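Local coordinates for DUF3256 domain-containing protein (PDB 2P3P) that is of unknown function but can bind a magnesium ion and is probably attached to a membrane, at residues C93-V98 with M155-S160; T165-Q170 with P190-Y195; G40-F45 with F61-N66. All coordinates share one frame; numbering follows the deposited sequence. Where two conformers were deposited one is given.

How the contacts relate
From the N terminus, contact 3 comes first: it brings the loop after helix 29-39 back to the end of strand 58-64, closing a loop that holds strand 47-52. Contact 1 then spans the longest gap, 56 residues, and lays strand 155-159 over strand 90-98. Contact 2 follows, closing a 19-residue loop between strands 165-170 and 193-197. The three run in series, none nested and none crossing. Contacts 3 and 1 share the seven-stranded antiparallel sheet, with centres about 19 Å apart. Contacts 1 and 2 meet in the four-stranded sheet, where strands 155-159 and 165-170 are neighbours, so contact 1 joins the two sheets.

Contact 1: residues C93-V98 with M155-S160; sequences CVVTTV and MQVSLS
The amide of Gln-156 is the flat group here, and the methyl CG2 of Thr-97 stands to one side of its plane, obliquely, neither squarely over the face nor at the edge. That methyl reaches Gln-156 CG at 4.0 Å and the amide nitrogen NE2 at 4.1 Å. Gln-156 gets there with CG anti to its backbone N (chi1 -179°) and the chain extended beyond, so its end comes nearer to strand 90-98 than its CB bond alone would suggest. Ala-103 and Thr-171 also touch this side chain.

The rest of the contact is apolar, and no hydrogen bond passes directly between the two segments. Val-95 is central: its CG1 sits 3.9 Å from Val-157 CG1, the two side chains crossing at about a right angle, while its other branch, CG2, lies 4.2 Å from Leu-159 CB. At the far end Cys-93 SG meets Leu-159 CD2 at 4.0 Å. Thr-97 keeps its hydroxyl for a partner outside the pair: OG1 is hydrogen-bonded to Ser-105 OG, which also accepts from Val-157 N. Ser-105 therefore ties both segments together indirectly and satisfies buried polar atoms on each.

The edge strand 155-159 lies across the face of the seven-stranded antiparallel sheet that carries Cys-93, Val-95 and Thr-97, the strand axes 7.7 Å apart at an angle of 140°. Strand 90-98 lies within that sheet, hydrogen-bonded to strands 77-84 and 104-111. Phe-79 of the former touches Leu-159. Strand 155-159 is the outermost strand of the four-stranded sheet at one side, and beyond it strand 165-170 places Ile-168 against Val-157.

Contact 2: residues T165-Q170 with P190-Y195; sequences TLSIRQ and PEPLVY
Leu-166 with Tyr-195 and Ile-168 with Leu-193 form antiparallel hydrogen-bonded pairs, with Ser-167 and Val-194 the non-hydrogen-bonded pair between. Each hydrogen-bonded pair exchanges two N-H...O bonds; Tyr-195 N to Leu-166 O, 2.9 Å, is nearly straight at 172°. On the face with the larger apolar groups, Leu-166 and Tyr-195 lie side by side. A chi1 of 72° wedges the leucine's CG between its own N and carbonyl carbon, and CD1 comes 4.0 Å from Tyr-195 CB. Ile-168 CG2 approaches the tyrosine ring obliquely, 3.8 Å from CE2; Trp-123 meets that ring edge-to-face. These are the middle strands of a four-stranded antiparallel sheet, flanked by strands 155-159 and 202-204 and linked by a long connection with a short helix, 181-184.

On the other face Ser-167 joins Val-194. Ser-167 OG is 3.1 Å from Pro-192 CB. At the strand end Pro-192 CG lies over one face of the Arg-169 guanidinium. One water accepts from Gln-170 N and donates weakly to Glu-191 O; a second lies between Gln-170 O and Pro-190 O. Gln-170 NE2 bonds to Ser-189 O and Thr-173 OG1, near Ser-149, which binds magnesium in a structure of this protein but not here.

Contact 3: residues G40-F45 with F61-N66; sequences GHLSGF and FLLNRN
Ser-43 and Arg-65 meet where an ST turn at Ser-43, in the loop after helix 29-39, adjoins an Asx turn at Asn-64, where the chain bends from strand 58-64 toward strand 67-72. Between backbones, Arg-65 N bonds to Ser-43 O at 2.8 Å, nearly straight at 171°, although the donor stands above the carbonyl plane and not on a lone pair. A water adds to this link, accepting from Ser-43 N and donating to Phe-45 O and Leu-63 O.

Side-chain bonds shape each turn. Ser-43 OG accepts from Phe-45 N. Asn-64 holds CG anti to its backbone N (chi1 -179°), which carries the amide to the loop and to Asn-66 N; OD1 takes that N-H in the carbonyl plane, on a lone pair, at 2.9 Å. ND2 then faces the loop, giving a weak bond to Gly-44 O at 3.2 Å and another bond to Thr-46 OG1.

Apolar contact comes from Leu-42, whose side chain points toward the strand. Its CD2 rests 3.8 Å from Leu-63 CB, and Leu-63 in turn packs on Leu-35 and Ala-39 of helix 29-39. The aliphatic start of Arg-65 lies along the loop backbone, CB 3.5 Å from Leu-42 O.

Contact 1: residues C93-V98 with M155-S160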
loop_
_atom_site.group_PDB
_atom_site.type_symbol
_atom_site.label_atom_id
_atom_site.label_comp_id
_atom_site.label_asym_id
_atom_site.label_seq_id
_atom_site.Cartn_x
_atom_site.Cartn_y
_atom_site.Cartn_z
ATOM N N CYS A 93 1.793 9.727 0.442
ATOM C CA CYS A 93 1.046 8.567 0.002
ATOM C C CYS A 93 1.346 7.451 0.969
ATOM O O CYS A 93 2.530 7.153 1.222
ATOM C CB CYS A 93 1.487 8.162 -1.411
ATOM S SG CYS A 93 0.618 6.647 -2.032
ATOM N N VAL A 94 0.292 6.846 1.543
ATOM C CA VAL A 94 0.489 5.841 2.569
ATOM C C VAL A 94 -0.310 4.659 2.089
ATOM O O VAL A 94 -1.473 4.806 1.721
ATOM C CB VAL A 94 0.031 6.284 3.997
ATOM C CG1 VAL A 94 0.412 5.224 5.052
ATOM C CG2 VAL A 94 0.649 7.602 4.387
ATOM N N VAL A 95 0.335 3.502 2.047
ATOM C CA VAL A 95 -0.314 2.285 1.596
ATOM C C VAL A 95 -0.309 1.347 2.795
ATOM O O VAL A 95 0.755 0.997 3.331
ATOM C CB VAL A 95 0.414 1.616 0.373
ATOM C CG1 VAL A 95 -0.344 0.368 -0.089
ATOM C CG2 VAL A 95 0.591 2.571 -0.771
ATOM N N THR A 96 -1.499 0.950 3.209
ATOM C CA THR A 96 -1.655 0.139 4.420
ATOM C C THR A 96 -2.294 -1.165 3.999
ATOM O O THR A 96 -3.402 -1.163 3.410
ATOM C CB THR A 96 -2.502 0.826 5.494
ATOM O OG1 THR A 96 -1.969 2.114 5.821
ATOM C CG2 THR A 96 -2.550 -0.053 6.776
ATOM N N THR A 97 -1.616 -2.271 4.297
ATOM C CA THR A 97 -1.964 -3.567 3.774
ATOM C C THR A 97 -2.112 -4.588 4.887
ATOM O O THR A 97 -1.125 -4.934 5.584
ATOM C CB THR A 97 -0.887 -4.100 2.764
ATOM O OG1 THR A 97 -0.634 -3.156 1.724
ATOM C CG2 THR A 97 -1.350 -5.419 2.169
ATOM N N VAL A 98 -3.333 -5.088 5.068
ATOM C CA VAL A 98 -3.525 -6.239 5.983
ATOM C C VAL A 98 -2.963 -7.474 5.244
ATOM O O VAL A 98 -3.107 -7.593 4.026
ATOM C CB VAL A 98 -5.001 -6.411 6.395
ATOM C CG1 VAL A 98 -5.519 -5.139 7.001
ATOM C CG2 VAL A 98 -5.831 -6.782 5.204
HETATM N N MSE A 155 -7.190 -6.881 -3.311
HETATM C CA MSE A 155 -6.024 -6.507 -4.097
HETATM C C MSE A 155 -4.928 -5.963 -3.181
HETATM O O MSE A 155 -5.176 -5.194 -2.239
HETATM C CB MSE A 155 -6.362 -5.466 -5.194
HETATM C CG MSE A 155 -7.406 -5.936 -6.208
HETATM SE SE MSE A 155 -8.104 -4.437 -7.227
HETATM C CE MSE A 155 -9.728 -5.303 -8.016
ATOM N N GLN A 156 -3.705 -6.401 -3.449
ATOM C CA GLN A 156 -2.534 -5.966 -2.704
ATOM C C GLN A 156 -1.697 -5.002 -3.554
ATOM O O GLN A 156 -1.308 -5.305 -4.696
ATOM C CB GLN A 156 -1.665 -7.182 -2.322
ATOM C CG GLN A 156 -0.427 -6.784 -1.508
ATOM C CD GLN A 156 0.312 -7.979 -0.947
ATOM O OE1 GLN A 156 0.076 -9.136 -1.365
ATOM N NE2 GLN A 156 1.249 -7.709 -0.079
ATOM N N VAL A 157 -1.432 -3.836 -2.989
ATOM C CA VAL A 157 -0.615 -2.843 -3.621
ATOM C C VAL A 157 0.818 -2.801 -3.068
ATOM O O VAL A 157 1.022 -2.909 -1.869
ATOM C CB VAL A 157 -1.258 -1.490 -3.378
ATOM C CG1 VAL A 157 -0.380 -0.364 -3.894
ATOM C CG2 VAL A 157 -2.696 -1.458 -4.030
ATOM N N SER A 158 1.771 -2.611 -3.976
ATOM C CA SER A 158 3.182 -2.316 -3.629
ATOM C C SER A 158 3.639 -1.020 -4.315
ATOM O O SER A 158 3.822 -0.983 -5.522
ATOM C CB SER A 158 4.093 -3.435 -4.094
ATOM O OG SER A 158 5.398 -3.255 -3.552
ATOM N N LEU A 159 3.807 0.025 -3.542
ATOM C CA LEU A 159 4.433 1.263 -4.065
ATOM C C LEU A 159 5.944 1.050 -4.139
ATOM O O LEU A 159 6.582 0.513 -3.199
ATOM C CB LEU A 159 4.056 2.415 -3.115
ATOM C CG LEU A 159 4.569 3.791 -3.441
ATOM C CD1 LEU A 159 4.071 4.258 -4.801
ATOM C CD2 LEU A 159 4.100 4.718 -2.296
ATOM N N SER A 160 6.544 1.421 -5.268
ATOM C CA SER A 160 7.998 1.373 -5.395
ATOM C C SER A 160 8.725 2.206 -4.334
ATOM O O SER A 160 8.255 3.268 -3.873
ATOM C CB SER A 160 8.461 1.812 -6.792
ATOM O OG SER A 160 9.907 1.748 -6.921
#

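Contact 2: residues T165-Q170 with P190-Y195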
loop_
_atom_site.group_PDB
_atom_site.type_symbol
_atom_site.label_atom_id
_atom_site.label_comp_id
_atom_site.label_asym_id
_atom_site.label_seq_id
_atom_site.Cartn_x
_atom_site.Cartn_y
_atom_site.Cartn_z
ATOM N N THR A 165 6.055 4.857 -9.010
ATOM C CA THR A 165 5.276 3.816 -9.642
ATOM C C THR A 165 4.778 2.868 -8.557
ATOM O O THR A 165 5.381 2.768 -7.477
ATOM C CB THR A 165 6.112 3.039 -10.699
ATOM O OG1 THR A 165 7.198 2.317 -10.080
ATOM C CG2 THR A 165 6.685 3.984 -11.768
ATOM N N LEU A 166 3.711 2.145 -8.874
ATOM C CA LEU A 166 3.138 1.118 -7.985
ATOM C C LEU A 166 2.627 -0.010 -8.837
ATOM O O LEU A 166 2.342 0.199 -10.032
ATOM C CB LEU A 166 2.027 1.667 -7.088
ATOM C CG LEU A 166 0.637 2.052 -7.616
ATOM C CD1 LEU A 166 -0.214 0.860 -8.019
ATOM C CD2 LEU A 166 -0.120 2.871 -6.516
ATOM N N SER A 167 2.537 -1.193 -8.219
ATOM C CA SER A 167 2.015 -2.387 -8.821
ATOM C C SER A 167 0.888 -2.902 -7.929
ATOM O O SER A 167 0.922 -2.749 -6.704
ATOM C CB SER A 167 3.155 -3.407 -8.943
ATOM O OG SER A 167 2.789 -4.569 -9.616
ATOM N N ILE A 168 -0.163 -3.424 -8.534
ATOM C CA ILE A 168 -1.304 -3.947 -7.773
ATOM C C ILE A 168 -1.664 -5.315 -8.314
ATOM O O ILE A 168 -1.797 -5.490 -9.531
ATOM C CB ILE A 168 -2.501 -2.942 -7.772
ATOM C CG1 ILE A 168 -3.656 -3.404 -6.843
ATOM C CG2 ILE A 168 -2.945 -2.596 -9.252
ATOM C CD1 ILE A 168 -4.780 -2.349 -6.729
ATOM N N ARG A 169 -1.847 -6.271 -7.406
ATOM C CA ARG A 169 -2.107 -7.655 -7.739
ATOM C C ARG A 169 -3.440 -8.022 -7.095
ATOM O O ARG A 169 -3.701 -7.628 -5.946
ATOM C CB ARG A 169 -0.994 -8.588 -7.241
ATOM C CG ARG A 169 -0.807 -8.628 -5.752
ATOM C CD ARG A 169 0.386 -9.474 -5.283
ATOM N NE ARG A 169 1.665 -9.002 -5.833
ATOM C CZ ARG A 169 2.705 -9.798 -6.103
ATOM N NH1 ARG A 169 2.654 -11.096 -5.858
ATOM N NH2 ARG A 169 3.812 -9.294 -6.600
ATOM N N GLN A 170 -4.303 -8.689 -7.858
ATOM C CA GLN A 170 -5.483 -9.291 -7.268
ATOM C C GLN A 170 -5.065 -10.461 -6.394
ATOM O O GLN A 170 -4.170 -11.242 -6.726
ATOM C CB GLN A 170 -6.591 -9.639 -8.302
ATOM C CG GLN A 170 -6.227 -10.656 -9.419
ATOM C CD GLN A 170 -6.284 -12.096 -8.947
ATOM O OE1 GLN A 170 -6.891 -12.388 -7.923
ATOM N NE2 GLN A 170 -5.573 -12.972 -9.630
ATOM N N PRO A 190 -2.929 -13.735 -12.662
ATOM C CA PRO A 190 -2.185 -13.313 -11.482
ATOM C C PRO A 190 -1.220 -12.178 -11.772
ATOM O O PRO A 190 -0.589 -11.660 -10.836
ATOM C CB PRO A 190 -1.414 -14.577 -11.096
ATOM C CG PRO A 190 -1.153 -15.260 -12.395
ATOM C CD PRO A 190 -2.245 -14.828 -13.365
ATOM N N GLU A 191 -1.070 -11.779 -13.033
ATOM C CA GLU A 191 -0.110 -10.718 -13.347
ATOM C C GLU A 191 -0.498 -9.357 -12.717
ATOM O O GLU A 191 -1.617 -8.882 -12.868
ATOM C CB GLU A 191 0.013 -10.520 -14.848
ATOM C CG GLU A 191 1.295 -9.856 -15.278
ATOM C CD GLU A 191 2.531 -10.712 -15.009
ATOM O OE1 GLU A 191 2.394 -11.964 -14.936
ATOM O OE2 GLU A 191 3.633 -10.135 -14.868
ATOM N N PRO A 192 0.433 -8.727 -12.013
ATOM C CA PRO A 192 0.097 -7.410 -11.427
ATOM C C PRO A 192 -0.047 -6.344 -12.453
ATOM O O PRO A 192 0.591 -6.452 -13.499
ATOM C CB PRO A 192 1.313 -7.124 -10.531
ATOM C CG PRO A 192 1.914 -8.447 -10.279
ATOM C CD PRO A 192 1.760 -9.185 -11.551
ATOM N N LEU A 193 -0.862 -5.323 -12.158
ATOM C CA LEU A 193 -1.008 -4.136 -13.028
ATOM C C LEU A 193 -0.122 -3.011 -12.516
ATOM O O LEU A 193 -0.104 -2.756 -11.334
ATOM C CB LEU A 193 -2.462 -3.625 -13.034
ATOM C CG LEU A 193 -3.528 -4.710 -13.302
ATOM C CD1 LEU A 193 -4.941 -4.161 -13.076
ATOM C CD2 LEU A 193 -3.380 -5.328 -14.669
ATOM N N VAL A 194 0.548 -2.306 -13.414
ATOM C CA VAL A 194 1.448 -1.223 -13.046
ATOM C C VAL A 194 0.876 0.161 -13.410
ATOM O O VAL A 194 0.328 0.347 -14.505
ATOM C CB VAL A 194 2.822 -1.408 -13.731
ATOM C CG1 VAL A 194 3.786 -0.229 -13.425
ATOM C CG2 VAL A 194 3.448 -2.739 -13.309
ATOM N N TYR A 195 1.101 1.109 -12.488
ATOM C CA TYR A 195 0.682 2.502 -12.571
ATOM C C TYR A 195 1.897 3.406 -12.292
ATOM O O TYR A 195 2.794 3.086 -11.505
ATOM C CB TYR A 195 -0.413 2.750 -11.518
ATOM C CG TYR A 195 -1.787 2.140 -11.802
ATOM C CD1 TYR A 195 -2.831 2.950 -12.212
ATOM C CD2 TYR A 195 -2.062 0.770 -11.575
ATOM C CE1 TYR A 195 -4.070 2.429 -12.493
ATOM C CE2 TYR A 195 -3.306 0.229 -11.833
ATOM C CZ TYR A 195 -4.329 1.049 -12.273
ATOM O OH TYR A 195 -5.589 0.550 -12.556
HETATM O O HOH W 1 -2.846 -9.704 -10.249
HETATM O O HOH W 2 -2.452 -11.889 -8.633
#

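Contact 3: residues G40-F45 with F61-N66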
loop_
_atom_site.group_PDB
_atom_site.type_symbol
_atom_site.label_atom_id
_atom_site.label_comp_id
_atom_site.label_asym_id
_atom_site.label_seq_id
_atom_site.Cartn_x
_atom_site.Cartn_y
_atom_site.Cartn_z
ATOM N N GLY A 40 19.037 8.891 14.142
ATOM C CA GLY A 40 19.668 10.087 13.551
ATOM C C GLY A 40 18.948 10.344 12.238
ATOM O O GLY A 40 17.931 9.740 11.985
ATOM N N HIS A 41 19.493 11.210 11.394
ATOM C CA HIS A 41 18.821 11.542 10.147
ATOM C C HIS A 41 18.653 10.310 9.232
ATOM O O HIS A 41 19.508 9.413 9.163
ATOM C CB HIS A 41 19.505 12.737 9.451
ATOM C CG HIS A 41 19.252 14.048 10.141
ATOM N ND1 HIS A 41 20.219 15.021 10.294
ATOM C CD2 HIS A 41 18.129 14.546 10.718
ATOM C CE1 HIS A 41 19.701 16.067 10.917
ATOM N NE2 HIS A 41 18.436 15.800 11.190
ATOM N N LEU A 42 17.492 10.250 8.590
ATOM C CA LEU A 42 17.227 9.226 7.571
ATOM C C LEU A 42 18.002 9.494 6.283
ATOM O O LEU A 42 17.992 10.601 5.768
ATOM C CB LEU A 42 15.740 9.186 7.255
ATOM C CG LEU A 42 14.798 9.114 8.471
ATOM C CD1 LEU A 42 13.393 8.660 8.032
ATOM C CD2 LEU A 42 15.372 8.246 9.576
ATOM N N SER A 43 18.655 8.451 5.774
ATOM C CA SER A 43 19.537 8.573 4.611
ATOM C C SER A 43 19.155 7.559 3.553
ATOM O O SER A 43 18.108 6.915 3.633
ATOM C CB SER A 43 20.982 8.331 5.020
ATOM O OG SER A 43 21.181 6.951 5.347
ATOM N N GLY A 44 20.038 7.356 2.572
ATOM C CA GLY A 44 19.815 6.325 1.573
ATOM C C GLY A 44 20.040 4.900 2.050
ATOM O O GLY A 44 19.732 3.934 1.321
ATOM N N PHE A 45 20.587 4.779 3.270
ATOM C CA PHE A 45 20.864 3.513 3.919
ATOM C C PHE A 45 19.712 3.283 4.871
ATOM O O PHE A 45 19.560 3.965 5.916
ATOM C CB PHE A 45 22.192 3.537 4.632
ATOM C CG PHE A 45 23.351 3.745 3.708
ATOM C CD1 PHE A 45 23.790 2.720 2.925
ATOM C CD2 PHE A 45 23.949 4.991 3.596
ATOM C CE1 PHE A 45 24.850 2.886 2.112
ATOM C CE2 PHE A 45 25.001 5.186 2.731
ATOM C CZ PHE A 45 25.442 4.135 1.968
ATOM N N PHE A 61 10.425 -1.157 12.009
ATOM C CA PHE A 61 10.545 -0.016 11.125
ATOM C C PHE A 61 11.708 -0.207 10.164
ATOM O O PHE A 61 12.771 -0.667 10.583
ATOM C CB PHE A 61 10.817 1.252 11.944
ATOM C CG PHE A 61 9.701 1.667 12.856
ATOM C CD1 PHE A 61 8.725 2.541 12.416
ATOM C CD2 PHE A 61 9.615 1.175 14.137
ATOM C CE1 PHE A 61 7.699 2.929 13.262
ATOM C CE2 PHE A 61 8.590 1.570 14.976
ATOM C CZ PHE A 61 7.631 2.436 14.510
ATOM N N LEU A 62 11.478 0.107 8.887
ATOM C CA LEU A 62 12.523 0.402 7.940
ATOM C C LEU A 62 12.433 1.893 7.646
ATOM O O LEU A 62 11.434 2.348 7.128
ATOM C CB LEU A 62 12.359 -0.390 6.644
ATOM C CG LEU A 62 12.477 -1.910 6.792
ATOM C CD1 LEU A 62 12.303 -2.548 5.423
ATOM C CD2 LEU A 62 13.797 -2.307 7.427
ATOM N N LEU A 63 13.478 2.626 8.029
ATOM C CA LEU A 63 13.538 4.083 7.924
ATOM C C LEU A 63 14.567 4.485 6.862
ATOM O O LEU A 63 15.749 4.307 7.057
ATOM C CB LEU A 63 13.899 4.717 9.274
ATOM C CG LEU A 63 12.965 4.381 10.448
ATOM C CD1 LEU A 63 13.586 4.914 11.743
ATOM C CD2 LEU A 63 11.558 4.947 10.286
ATOM N N ASN A 64 14.078 5.030 5.755
ATOM C CA ASN A 64 14.917 5.508 4.671
ATOM C C ASN A 64 14.465 6.948 4.306
ATOM O O ASN A 64 13.325 7.321 4.522
ATOM C CB ASN A 64 14.804 4.499 3.496
ATOM C CG ASN A 64 15.666 4.862 2.295
ATOM O OD1 ASN A 64 15.447 5.889 1.642
ATOM N ND2 ASN A 64 16.628 3.995 1.975
ATOM N N ARG A 65 15.402 7.748 3.793
ATOM C CA ARG A 65 15.117 9.142 3.403
ATOM C C ARG A 65 13.956 9.250 2.420
ATOM O O ARG A 65 13.270 10.285 2.370
ATOM C CB ARG A 65 16.366 9.816 2.800
ATOM C CG ARG A 65 16.234 11.339 2.653
ATOM C CD ARG A 65 17.278 11.929 1.728
ATOM N NE ARG A 65 17.221 13.393 1.705
ATOM C CZ ARG A 65 17.708 14.173 2.662
ATOM N NH1 ARG A 65 18.340 13.648 3.709
ATOM N NH2 ARG A 65 17.615 15.494 2.542
ATOM N N ASN A 66 13.772 8.209 1.612
ATOM C CA ASN A 66 12.715 8.187 0.607
ATOM C C ASN A 66 11.544 7.255 0.825
ATOM O O ASN A 66 10.599 7.293 0.042
ATOM C CB ASN A 66 13.322 7.948 -0.767
ATOM C CG ASN A 66 14.258 9.074 -1.162
ATOM O OD1 ASN A 66 15.404 8.832 -1.522
ATOM N ND2 ASN A 66 13.775 10.311 -1.070
HETATM O O HOH W 3 18.189 5.932 7.042
#